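Local coordinates for protein aftrax (Archaeoglobus fulgidus, PDB 3ZC0) that recognises and cleaves duplex RNA as an archaeal C3PO, an eight-subunit Translin-family assembly that holds magnesium beside the bound RNA, at residues R10-E15 / R67-I72; E83-I88 / A109-G114; A117-L122 / E143-I148. The protein carries 1 engineered substitution. All coordinates share one frame; numbering follows the deposited sequence.

How the contacts relate
Three contacts follow one another in series along the six-helix chain; no loop closed by one contact contains or crosses another. Helices 6-42 and 46-64 run out and back, and contact 1 closes that loop of 51 residues by joining the start of the first to the linker before helix 73-94. Contact 2 pairs helix 73-94 with helix 108-132 across 20 residues, near the centre of the chain. Contact 3 then closes a second 20-residue loop, from helix 108-132 to helix 135-153. Contacts 2 and 3 share helix 108-132 and one magnesium, their centres about 12 Å apart; contact 1 is peripheral, its centre about 26 Å from that of contact 2.

Contact 1 of 3, residues R10-E15 / R67-I72; sequences RKRLEE and REYPEI
Arg12 reaches from helix 6-42 to Glu71 and Tyr69 in the linker 67-72, and its side chain carries most of the contact. Beyond CB, CG stands anti to the backbone N (chi1 -178°) and lies 4.0 Å from Glu71 OE2; the bend at chi2 then turns CD and the guanidinium toward the carboxylate. NE donates to Glu71 OE2 at 3.0 Å, on the syn side though tilted from the carboxylate plane, while NH2 donates to Glu71 OE1 at 2.8 Å, along its syn lone pair. This is a side-on bidentate salt bridge, one nitrogen to each oxygen; the guanidinium and carboxylate planes are 28° apart, so the two flat groups meet nearly edge to edge. The bridge ties the beginning of the long first helix, part of a predicted coiled coil in this all-helical Translin fold, to the turn just ahead of helix 73-94, where Ile72 is the N-cap. NH1 does not join the bridge: it lies 3.7 Å from Tyr69 CE1, where one face of the guanidinium covers the edge of the tyrosine ring at 53° between planes, which is not a stacked cation-pi arrangement. One helical turn on, Glu15 CG sits 3.8 Å from Tyr69 OH, and its OE2 comes within 4.1 Å of Glu68 OE2, a like-charge approach that the nearby Arg12 would probably temper. Tyr69 also packs on Leu16 and Ala19 of helix 6-42, and Pro70 meets Phe74 of the second subunit.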
loop_
_atom_site.group_PDB
_atom_site.type_symbol
_atom_site.label_atom_id
_atom_site.label_comp_id
_atom_site.label_asym_id
_atom_site.label_seq_id
_atom_site.Cartn_x
_atom_site.Cartn_y
_atom_site.Cartn_z
ATOM N N ARG E 10 31.980 -13.285 -13.466
ATOM C CA ARG E 10 32.422 -11.893 -13.527
ATOM C C ARG E 10 32.269 -11.325 -14.938
ATOM O O ARG E 10 31.759 -10.207 -15.115
ATOM C CB ARG E 10 33.856 -11.740 -13.007
ATOM C CG ARG E 10 34.450 -10.360 -13.207
ATOM C CD ARG E 10 35.662 -10.126 -12.308
ATOM N NE ARG E 10 35.275 -9.560 -11.012
ATOM C CZ ARG E 10 34.981 -8.272 -10.803
ATOM N NH1 ARG E 10 35.023 -7.400 -11.804
ATOM N NH2 ARG E 10 34.634 -7.849 -9.592
ATOM N N LYS E 11 32.656 -12.116 -15.941
ATOM C CA LYS E 11 32.582 -11.672 -17.335
ATOM C C LYS E 11 31.143 -11.366 -17.786
ATOM O O LYS E 11 30.819 -10.243 -18.199
ATOM C CB LYS E 11 33.247 -12.695 -18.258
ATOM N N ARG E 12 30.279 -12.366 -17.691
ATOM C CA ARG E 12 28.883 -12.214 -18.083
ATOM C C ARG E 12 28.237 -11.078 -17.322
ATOM O O ARG E 12 27.513 -10.278 -17.904
ATOM C CB ARG E 12 28.097 -13.495 -17.816
ATOM C CG ARG E 12 26.647 -13.415 -18.243
ATOM C CD ARG E 12 26.544 -13.019 -19.701
ATOM N NE ARG E 12 25.202 -13.228 -20.225
ATOM C CZ ARG E 12 24.890 -13.124 -21.510
ATOM N NH1 ARG E 12 25.835 -12.813 -22.384
ATOM N NH2 ARG E 12 23.645 -13.330 -21.922
ATOM N N LEU E 13 28.501 -11.018 -16.017
ATOM C CA LEU E 13 27.960 -9.972 -15.162
ATOM C C LEU E 13 28.352 -8.570 -15.673
ATOM O O LEU E 13 27.506 -7.677 -15.755
ATOM C CB LEU E 13 28.414 -10.197 -13.722
ATOM C CG LEU E 13 27.361 -10.448 -12.641
ATOM C CD1 LEU E 13 26.019 -10.805 -13.213
ATOM C CD2 LEU E 13 27.847 -11.550 -11.748
ATOM N N GLU E 14 29.621 -8.389 -16.048
ATOM C CA GLU E 14 30.078 -7.087 -16.542
ATOM C C GLU E 14 29.377 -6.714 -17.840
ATOM O O GLU E 14 28.870 -5.585 -18.021
ATOM C CB GLU E 14 31.591 -7.091 -16.716
ATOM C CG GLU E 14 32.315 -6.923 -15.394
ATOM C CD GLU E 14 33.804 -7.102 -15.509
ATOM O OE1 GLU E 14 34.275 -7.485 -16.604
ATOM O OE2 GLU E 14 34.498 -6.862 -14.496
ATOM N N GLU E 15 29.335 -7.692 -18.730
ATOM C CA GLU E 15 28.593 -7.558 -19.967
ATOM C C GLU E 15 27.129 -7.124 -19.716
ATOM O O GLU E 15 26.617 -6.200 -20.361
ATOM C CB GLU E 15 28.653 -8.891 -20.703
ATOM C CG GLU E 15 28.635 -8.809 -22.203
ATOM C CD GLU E 15 29.155 -10.086 -22.814
ATOM O OE1 GLU E 15 29.519 -11.004 -22.033
ATOM O OE2 GLU E 15 29.199 -10.166 -24.063
ATOM N N ARG E 67 18.413 -8.763 -27.714
ATOM C CA ARG E 67 17.750 -10.029 -27.437
ATOM C C ARG E 67 18.826 -11.070 -27.088
ATOM O O ARG E 67 18.547 -12.138 -26.552
ATOM C CB ARG E 67 16.839 -10.463 -28.601
ATOM C CG ARG E 67 15.959 -11.700 -28.295
ATOM C CD ARG E 67 14.579 -11.664 -28.967
ATOM N NE ARG E 67 14.634 -11.710 -30.431
ATOM C CZ ARG E 67 14.338 -10.685 -31.232
ATOM N NH1 ARG E 67 13.962 -9.521 -30.716
ATOM N NH2 ARG E 67 14.413 -10.823 -32.552
ATOM N N GLU E 68 20.073 -10.720 -27.367
ATOM C CA GLU E 68 21.217 -11.528 -26.972
ATOM C C GLU E 68 21.287 -11.727 -25.451
ATOM O O GLU E 68 21.983 -12.605 -24.952
ATOM C CB GLU E 68 22.499 -10.847 -27.459
ATOM C CG GLU E 68 23.777 -11.577 -27.103
ATOM C CD GLU E 68 25.009 -10.744 -27.347
ATOM O OE1 GLU E 68 24.997 -9.930 -28.302
ATOM O OE2 GLU E 68 25.984 -10.905 -26.576
ATOM N N TYR E 69 20.558 -10.906 -24.711
ATOM C CA TYR E 69 20.645 -10.933 -23.264
ATOM C C TYR E 69 19.304 -11.255 -22.622
ATOM O O TYR E 69 18.734 -10.422 -21.927
ATOM C CB TYR E 69 21.118 -9.577 -22.778
ATOM C CG TYR E 69 22.451 -9.144 -23.347
ATOM C CD1 TYR E 69 23.611 -9.862 -23.083
ATOM C CD2 TYR E 69 22.552 -7.992 -24.121
ATOM C CE1 TYR E 69 24.836 -9.446 -23.584
ATOM C CE2 TYR E 69 23.765 -7.573 -24.626
ATOM C CZ TYR E 69 24.908 -8.302 -24.358
ATOM O OH TYR E 69 26.125 -7.886 -24.860
ATOM N N PRO E 70 18.805 -12.478 -22.826
ATOM C CA PRO E 70 17.439 -12.790 -22.409
ATOM C C PRO E 70 17.293 -12.800 -20.885
ATOM O O PRO E 70 16.163 -12.802 -20.394
ATOM C CB PRO E 70 17.213 -14.193 -22.981
ATOM C CG PRO E 70 18.353 -14.449 -23.893
ATOM C CD PRO E 70 19.487 -13.675 -23.333
ATOM N N GLU E 71 18.407 -12.804 -20.153
ATOM C CA GLU E 71 18.355 -12.619 -18.709
ATOM C C GLU E 71 17.721 -11.272 -18.346
ATOM O O GLU E 71 17.126 -11.155 -17.279
ATOM C CB GLU E 71 19.751 -12.676 -18.077
ATOM C CG GLU E 71 20.490 -13.977 -18.229
ATOM C CD GLU E 71 21.608 -13.874 -19.241
ATOM O OE1 GLU E 71 21.343 -13.381 -20.366
ATOM O OE2 GLU E 71 22.749 -14.274 -18.909
ATOM N N ILE E 72 17.870 -10.259 -19.206
ATOM C CA ILE E 72 17.304 -8.941 -18.927
ATOM C C ILE E 72 16.373 -8.355 -19.983
ATOM O O ILE E 72 15.635 -7.411 -19.694
ATOM C CB ILE E 72 18.382 -7.872 -18.657
ATOM C CG1 ILE E 72 19.100 -7.494 -19.937
ATOM C CG2 ILE E 72 19.346 -8.324 -17.594
ATOM C CD1 ILE E 72 20.013 -6.310 -19.763
#

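Contact 2 of 3, residues E83-I88 / A109-G114; sequences ELVEAI and AAFLNG. With MG (magnesium ion), chain U.
Glu86 and Gly114 bring helices 73-94 and 108-132 together, the CA of Glu86 lying 4.2 Å from the CA of Gly114. The pair is a close helix crossing in the core of the Translin-family helical fold: the segment axes approach to 7.7 Å and cross at -44°. At the crossing, Glu86 CA directs a CA-H...O contact to Gly114 O, 3.4 Å away. Gly114 brings no side chain, and the direction in which a CB would stand leads straight to Val85, so the bare CA is what lets the backbones come this near. Val85 fills the space next to it. Its CG1 stands anti to the backbone N (chi1 178°) and touches Phe111 O at 3.5 Å as well as Gly114 CA, while CG2 rests 3.6 Å from Ala110 O; the valine thus lies over the backbone of one helical turn, with the Phe111 ring a looser neighbour. Around this shell, Leu84 packs on helices 6-42 and 46-64, and Phe111 reaches Cys9 of the second subunit. The base of the Glu86 side chain still lies beside Gly114 O; from there it runs extended through chi1 and chi2 away from the crossing to the magnesium. Glu121 and a phosphate of the bound RNA also bind that ion, an arrangement consistent with metal-dependent RNA cleavage. Glu86 holds the metal through one oxygen: OE2 lies 2.2 Å from magnesium, whereas OE1 remains 3.5 Å from it.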
loop_
_atom_site.group_PDB
_atom_site.type_symbol
_atom_site.label_atom_id
_atom_site.label_comp_id
_atom_site.label_asym_id
_atom_site.label_seq_id
_atom_site.Cartn_x
_atom_site.Cartn_y
_atom_site.Cartn_z
ATOM N N GLU E 83 4.060 0.971 -25.269
ATOM C CA GLU E 83 3.825 2.343 -25.780
ATOM C C GLU E 83 3.984 2.461 -27.305
ATOM O O GLU E 83 3.302 3.261 -27.964
ATOM C CB GLU E 83 4.741 3.372 -25.104
ATOM C CG GLU E 83 4.598 3.464 -23.596
ATOM C CD GLU E 83 3.612 4.537 -23.144
ATOM O OE1 GLU E 83 2.738 4.962 -23.946
ATOM O OE2 GLU E 83 3.723 4.957 -21.969
ATOM N N LEU E 84 4.898 1.669 -27.856
ATOM C CA LEU E 84 5.109 1.669 -29.292
ATOM C C LEU E 84 3.899 1.068 -29.990
ATOM O O LEU E 84 3.384 1.639 -30.963
ATOM C CB LEU E 84 6.357 0.879 -29.634
ATOM C CG LEU E 84 6.821 0.954 -31.078
ATOM C CD1 LEU E 84 6.609 2.357 -31.650
ATOM C CD2 LEU E 84 8.287 0.588 -31.087
ATOM N N VAL E 85 3.435 -0.077 -29.493
ATOM C CA VAL E 85 2.201 -0.647 -30.019
ATOM C C VAL E 85 1.051 0.359 -29.907
ATOM O O VAL E 85 0.334 0.571 -30.883
ATOM C CB VAL E 85 1.814 -1.986 -29.361
ATOM C CG1 VAL E 85 0.505 -2.484 -29.934
ATOM C CG2 VAL E 85 2.896 -3.027 -29.573
ATOM N N GLU E 86 0.893 0.997 -28.743
ATOM C CA GLU E 86 -0.192 1.963 -28.553
ATOM C C GLU E 86 -0.168 3.032 -29.650
ATOM O O GLU E 86 -1.173 3.250 -30.350
ATOM C CB GLU E 86 -0.117 2.616 -27.159
ATOM C CG GLU E 86 -1.234 3.653 -26.825
ATOM C CD GLU E 86 -0.972 4.417 -25.528
ATOM O OE1 GLU E 86 0.077 4.183 -24.900
ATOM O OE2 GLU E 86 -1.805 5.256 -25.123
ATOM N N ALA E 87 0.989 3.674 -29.807
ATOM C CA ALA E 87 1.177 4.729 -30.816
ATOM C C ALA E 87 0.869 4.267 -32.238
ATOM O O ALA E 87 0.227 4.999 -33.014
ATOM C CB ALA E 87 2.604 5.279 -30.747
ATOM N N ILE E 88 1.325 3.057 -32.575
ATOM C CA ILE E 88 1.062 2.514 -33.902
ATOM C C ILE E 88 -0.419 2.221 -34.122
ATOM O O ILE E 88 -1.014 2.697 -35.085
ATOM C CB ILE E 88 1.845 1.239 -34.187
ATOM C CG1 ILE E 88 3.338 1.542 -34.336
ATOM C CG2 ILE E 88 1.305 0.604 -35.458
ATOM C CD1 ILE E 88 4.223 0.354 -34.040
ATOM N N ALA E 109 2.040 -9.868 -24.740
ATOM C CA ALA E 109 1.430 -8.978 -23.755
ATOM C C ALA E 109 1.589 -7.497 -24.076
ATOM O O ALA E 109 0.699 -6.713 -23.759
ATOM C CB ALA E 109 1.948 -9.277 -22.364
ATOM N N ALA E 110 2.703 -7.105 -24.698
ATOM C CA ALA E 110 2.900 -5.704 -25.077
ATOM C C ALA E 110 1.988 -5.293 -26.226
ATOM O O ALA E 110 1.616 -4.127 -26.367
ATOM C CB ALA E 110 4.340 -5.443 -25.452
ATOM N N PHE E 111 1.653 -6.266 -27.058
ATOM C CA PHE E 111 0.809 -6.060 -28.219
ATOM C C PHE E 111 -0.584 -5.817 -27.688
ATOM O O PHE E 111 -1.183 -4.754 -27.912
ATOM C CB PHE E 111 0.842 -7.348 -29.045
ATOM C CG PHE E 111 0.135 -7.262 -30.364
ATOM C CD1 PHE E 111 0.739 -6.633 -31.442
ATOM C CD2 PHE E 111 -1.111 -7.850 -30.540
ATOM C CE1 PHE E 111 0.110 -6.557 -32.661
ATOM C CE2 PHE E 111 -1.754 -7.774 -31.753
ATOM C CZ PHE E 111 -1.142 -7.123 -32.819
ATOM N N LEU E 112 -1.081 -6.812 -26.952
ATOM C CA LEU E 112 -2.427 -6.771 -26.372
ATOM C C LEU E 112 -2.664 -5.516 -25.510
ATOM O O LEU E 112 -3.679 -4.804 -25.674
ATOM C CB LEU E 112 -2.686 -8.046 -25.557
ATOM C CG LEU E 112 -3.282 -9.261 -26.276
ATOM C CD1 LEU E 112 -2.846 -9.337 -27.726
ATOM C CD2 LEU E 112 -2.899 -10.525 -25.538
ATOM N N ASN E 113 -1.713 -5.252 -24.611
ATOM C CA ASN E 113 -1.748 -4.081 -23.739
ATOM C C ASN E 113 -1.686 -2.779 -24.530
ATOM O O ASN E 113 -2.365 -1.815 -24.192
ATOM C CB ASN E 113 -0.586 -4.102 -22.741
ATOM C CG ASN E 113 -0.886 -4.907 -21.494
ATOM O OD1 ASN E 113 -2.031 -5.284 -21.235
ATOM N ND2 ASN E 113 0.149 -5.158 -20.699
ATOM N N GLY E 114 -0.849 -2.744 -25.565
ATOM C CA GLY E 114 -0.748 -1.572 -26.413
ATOM C C GLY E 114 -2.072 -1.219 -27.063
ATOM O O GLY E 114 -2.466 -0.045 -27.083
HETATM MG MG MG U . -1.864 6.758 -23.559
HETATM O O HOH W 1 -3.778 6.013 -23.445
#

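Contact 3 of 3, residues A117-L122 / E143-I148; sequences AAVGEL and EVMEKI. Engineered in segment 117-122: Ala117 (natural residue Asp). With MG (magnesium ion), chain U.
Leu122 and Met145 lie alongside one another, pointing opposite ways, at the middle of an antiparallel helix pair, whose segment axes are 9.7 Å apart at 163°. The apolar contacts form one continuous patch. Leu122 CB lies 3.6 Å from Met145 CG, with SD close by, and Leu122 CD1 points between Val144 CG2 at 3.5 Å and Ile148 CD1 at 4.0 Å. The methionine bends at chi3 (53°), which swings CE back to within 4.1 Å of Val119 CG1; the other branch, Val119 CG2, meets Ile148 CG2 at 3.8 Å. With an alanine in place of Met145, Leu122 CB and Val119 CG1 would probably lose their cover and a gap would open between the two helices.

No hydrogen bond joins the two segments; the polar groups of 117-122 serve the metal site instead. Glu121 binds magnesium through OE2 at 2.1 Å; its OE1 is engaged by Arg124 and His42, which probably fix the turn of the carboxylate. Water 1, also on the metal, donates to the O of Ala117 at 3.2 Å; Ala117 is an engineered residue, Asp in the natural protein.

Met145 packs on Ile177 and Thr180, and Val119 on Ala173, of helix 166-187, which thus meets both members of the pair, while Leu122 of helix 108-132 packs on Phe90 and Ala93 of helix 73-94.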
loop_
_atom_site.group_PDB
_atom_site.type_symbol
_atom_site.label_atom_id
_atom_site.label_comp_id
_atom_site.label_asym_id
_atom_site.label_seq_id
_atom_site.Cartn_x
_atom_site.Cartn_y
_atom_site.Cartn_z
ATOM N N ALA E 117 -4.564 -0.011 -24.447
ATOM C CA ALA E 117 -4.149 1.353 -24.169
ATOM C C ALA E 117 -4.663 2.325 -25.212
ATOM O O ALA E 117 -5.104 3.435 -24.875
ATOM C CB ALA E 117 -2.637 1.429 -24.120
ATOM N N ALA E 118 -4.568 1.929 -26.482
ATOM C CA ALA E 118 -4.948 2.824 -27.580
ATOM C C ALA E 118 -6.426 3.199 -27.526
ATOM O O ALA E 118 -6.796 4.311 -27.950
ATOM C CB ALA E 118 -4.583 2.230 -28.942
ATOM N N VAL E 119 -7.256 2.288 -26.994
ATOM C CA VAL E 119 -8.673 2.633 -26.757
ATOM C C VAL E 119 -8.946 4.034 -26.151
ATOM O O VAL E 119 -9.831 4.764 -26.620
ATOM C CB VAL E 119 -9.394 1.586 -25.912
ATOM C CG1 VAL E 119 -10.890 1.935 -25.803
ATOM C CG2 VAL E 119 -9.221 0.225 -26.546
ATOM N N GLY E 120 -8.179 4.408 -25.128
ATOM C CA GLY E 120 -8.334 5.705 -24.480
ATOM C C GLY E 120 -7.945 6.876 -25.352
ATOM O O GLY E 120 -8.586 7.944 -25.283
ATOM N N GLU E 121 -6.902 6.688 -26.170
ATOM C CA GLU E 121 -6.473 7.758 -27.067
ATOM C C GLU E 121 -7.575 7.940 -28.100
ATOM O O GLU E 121 -7.913 9.066 -28.501
ATOM C CB GLU E 121 -5.142 7.431 -27.747
ATOM C CG GLU E 121 -4.011 7.085 -26.800
ATOM C CD GLU E 121 -3.630 8.227 -25.867
ATOM O OE1 GLU E 121 -4.084 9.371 -26.098
ATOM O OE2 GLU E 121 -2.880 7.974 -24.890
ATOM N N LEU E 122 -8.150 6.814 -28.511
ATOM C CA LEU E 122 -9.285 6.856 -29.405
ATOM C C LEU E 122 -10.418 7.654 -28.762
ATOM O O LEU E 122 -11.040 8.490 -29.422
ATOM C CB LEU E 122 -9.725 5.445 -29.797
ATOM C CG LEU E 122 -8.782 4.797 -30.817
ATOM C CD1 LEU E 122 -9.188 3.377 -31.133
ATOM C CD2 LEU E 122 -8.752 5.629 -32.083
ATOM N N GLU E 143 -16.666 2.556 -33.286
ATOM C CA GLU E 143 -16.712 1.208 -33.857
ATOM C C GLU E 143 -15.403 0.477 -33.605
ATOM O O GLU E 143 -15.424 -0.632 -33.057
ATOM C CB GLU E 143 -17.059 1.234 -35.354
ATOM C CG GLU E 143 -18.517 1.621 -35.667
ATOM C CD GLU E 143 -18.825 1.707 -37.171
ATOM O OE1 GLU E 143 -17.949 1.361 -37.998
ATOM O OE2 GLU E 143 -19.954 2.121 -37.524
ATOM N N VAL E 144 -14.273 1.096 -33.972
ATOM C CA VAL E 144 -12.960 0.487 -33.685
ATOM C C VAL E 144 -12.757 0.204 -32.186
ATOM O O VAL E 144 -12.397 -0.915 -31.824
ATOM C CB VAL E 144 -11.721 1.229 -34.350
ATOM C CG1 VAL E 144 -12.036 2.649 -34.670
ATOM C CG2 VAL E 144 -10.462 1.131 -33.482
ATOM N N MET E 145 -13.030 1.198 -31.335
ATOM C CA MET E 145 -12.952 1.044 -29.877
ATOM C C MET E 145 -13.653 -0.216 -29.427
ATOM O O MET E 145 -13.049 -1.099 -28.794
ATOM C CB MET E 145 -13.563 2.259 -29.168
ATOM C CG MET E 145 -12.668 3.499 -29.242
ATOM S SD MET E 145 -13.387 5.034 -28.625
ATOM C CE MET E 145 -13.898 4.488 -26.983
ATOM N N GLU E 146 -14.927 -0.301 -29.777
ATOM C CA GLU E 146 -15.717 -1.486 -29.502
ATOM C C GLU E 146 -15.064 -2.767 -30.050
ATOM O O GLU E 146 -15.088 -3.804 -29.382
ATOM C CB GLU E 146 -17.123 -1.317 -30.079
ATOM C CG GLU E 146 -18.070 -0.462 -29.255
ATOM C CD GLU E 146 -18.681 -1.211 -28.076
ATOM O OE1 GLU E 146 -18.163 -2.294 -27.706
ATOM O OE2 GLU E 146 -19.690 -0.717 -27.521
ATOM N N LYS E 147 -14.478 -2.695 -31.250
ATOM C CA LYS E 147 -13.869 -3.869 -31.877
ATOM C C LYS E 147 -12.726 -4.376 -31.022
ATOM O O LYS E 147 -12.723 -5.530 -30.604
ATOM C CB LYS E 147 -13.360 -3.559 -33.283
ATOM N N ILE E 148 -11.763 -3.498 -30.763
ATOM C CA ILE E 148 -10.631 -3.793 -29.903
ATOM C C ILE E 148 -11.094 -4.387 -28.587
ATOM O O ILE E 148 -10.561 -5.403 -28.149
ATOM C CB ILE E 148 -9.814 -2.540 -29.600
ATOM C CG1 ILE E 148 -9.251 -1.930 -30.883
ATOM C CG2 ILE E 148 -8.669 -2.866 -28.677
ATOM C CD1 ILE E 148 -8.614 -0.544 -30.681
HETATM MG MG MG U . -1.864 6.758 -23.559
HETATM O O HOH W 1 -3.778 6.013 -23.445
#